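Local coordinates for conserved protein (MTH177) (Methanothermobacter marburgensis, PDB 1TR8) that probably contacts nascent chains as they emerge from the ribosome, acting as a homodimer that also binds ribosomal RNA, at residues L71-N74 with S79-D82. Sequence-based numbering, arbitrary orientation.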
loop_
_atom_site.group_PDB
_atom_site.type_symbol
_atom_site.label_atom_id
_atom_site.label_comp_id
_atom_site.label_asym_id
_atom_site.label_seq_id
_atom_site.Cartn_x
_atom_site.Cartn_y
_atom_site.Cartn_z
ATOM N N LEU A 71 27.088 -23.350 0.666
ATOM C CA LEU A 71 26.723 -24.679 0.152
ATOM C C LEU A 71 26.175 -24.609 -1.274
ATOM O O LEU A 71 26.584 -25.360 -2.167
ATOM C CB LEU A 71 25.688 -25.329 1.072
ATOM C CG LEU A 71 25.547 -26.853 1.013
ATOM C CD1 LEU A 71 25.191 -27.384 2.379
ATOM C CD2 LEU A 71 24.506 -27.293 0.029
ATOM N N VAL A 72 25.297 -23.641 -1.503
ATOM C CA VAL A 72 24.707 -23.465 -2.826
ATOM C C VAL A 72 25.758 -23.026 -3.862
ATOM O O VAL A 72 25.762 -23.503 -4.989
ATOM C CB VAL A 72 23.538 -22.444 -2.802
ATOM C CG1 VAL A 72 22.969 -22.249 -4.200
ATOM C CG2 VAL A 72 22.449 -22.890 -1.858
HETATM N N MSE A 73 26.645 -22.121 -3.476
HETATM C CA MSE A 73 27.708 -21.667 -4.362
HETATM C C MSE A 73 28.621 -22.830 -4.760
HETATM O O MSE A 73 28.992 -22.969 -5.924
HETATM C CB MSE A 73 28.546 -20.601 -3.655
HETATM C CG MSE A 73 27.820 -19.308 -3.388
HETATM SE SE MSE A 73 28.972 -18.032 -2.452
HETATM C CE MSE A 73 29.162 -18.830 -0.856
ATOM N N ASN A 74 29.034 -23.617 -3.772
ATOM C CA ASN A 74 30.033 -24.654 -3.987
ATOM C C ASN A 74 29.460 -25.853 -4.738
ATOM O O ASN A 74 30.181 -26.586 -5.398
ATOM C CB ASN A 74 30.681 -25.070 -2.654
ATOM C CG ASN A 74 31.684 -24.021 -2.129
ATOM O OD1 ASN A 74 31.826 -22.932 -2.691
ATOM N ND2 ASN A 74 32.387 -24.361 -1.062
ATOM N N SER A 79 27.657 -17.524 -8.271
ATOM C CA SER A 79 28.209 -16.377 -7.586
ATOM C C SER A 79 27.468 -16.204 -6.285
ATOM O O SER A 79 26.386 -16.757 -6.109
ATOM C CB SER A 79 28.027 -15.104 -8.414
ATOM O OG SER A 79 26.651 -14.849 -8.634
ATOM N N ARG A 80 28.036 -15.388 -5.402
ATOM C CA ARG A 80 27.439 -15.130 -4.118
ATOM C C ARG A 80 26.095 -14.494 -4.361
ATOM O O ARG A 80 25.129 -14.808 -3.681
ATOM C CB ARG A 80 28.324 -14.188 -3.315
ATOM C CG ARG A 80 27.829 -13.938 -1.920
ATOM C CD ARG A 80 28.919 -13.468 -0.990
ATOM N NE ARG A 80 29.682 -14.582 -0.440
ATOM C CZ ARG A 80 29.404 -15.172 0.721
ATOM N NH1 ARG A 80 28.357 -14.769 1.441
ATOM N NH2 ARG A 80 30.148 -16.194 1.142
ATOM N N GLU A 81 26.088 -13.551 -5.299
ATOM C CA GLU A 81 24.907 -12.829 -5.752
ATOM C C GLU A 81 23.745 -13.733 -6.187
ATOM O O GLU A 81 22.632 -13.625 -5.678
ATOM C CB GLU A 81 25.323 -11.929 -6.925
ATOM C CG GLU A 81 24.188 -11.134 -7.529
ATOM C CD GLU A 81 24.644 -10.175 -8.609
ATOM O OE1 GLU A 81 25.595 -10.513 -9.365
ATOM O OE2 GLU A 81 24.046 -9.077 -8.688
ATOM N N ASP A 82 23.997 -14.620 -7.137
ATOM C CA ASP A 82 22.955 -15.545 -7.592
ATOM C C ASP A 82 22.528 -16.547 -6.538
ATOM O O ASP A 82 21.366 -16.921 -6.468
ATOM C CB ASP A 82 23.424 -16.306 -8.833
ATOM C CG ASP A 82 23.722 -15.397 -9.989
ATOM O OD1 ASP A 82 23.230 -14.244 -9.997
ATOM O OD2 ASP A 82 24.461 -15.745 -10.928
#
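Met73, present as selenomethionine, reaches across to Ser79 and Arg80 and illustrates how one flexible, unbranched side chain can bridge two consecutive helices. Its CB points toward the 79-82 segment, with the two backbones closest at the CA atoms of Met73 and Ser79, 6.2 Å apart. From there CG is placed anti to the carbonyl carbon of its own residue (chi1 -67°), where it lies 4.0 Å from the carbonyl oxygen O of Ser79. The next atom, the selenium, arrives at the start of the second helix: SE rests 3.7 Å from CA of Arg80 and 4.0 Å from CB of the same residue. A bend at chi3 then lays the terminal methyl against the arginine head, so that CE of Met73 sits over one face of the guanidinium, 3.5 Å from NH2 of Arg80.

This is the junction between the first two helices of the three-helix UBA domain, where helix 66-76 gives way to helix 80-89 through a short loop. Deeper in the same junction, Val72 packs on Ala83 and Leu87, while Met73, more peripheral, also touches Ala83.

Arg80 meets the methionine obliquely. Its CB points away from the 71-74 segment, yet the chain curls back so that its head reaches the methyl. A salt bridge from NH1 to OE1 of Glu66, at the beginning of the first helix, probably helps hold the head in place, while one face of the guanidinium takes the methyl. Just before Arg80, Ser79 serves as N-cap of the second helix: its OG accepts a nearly straight bond from Asp82 N, 3.1 Å long with an angle of 172° at the hydrogen, satisfying an amide of the first turn.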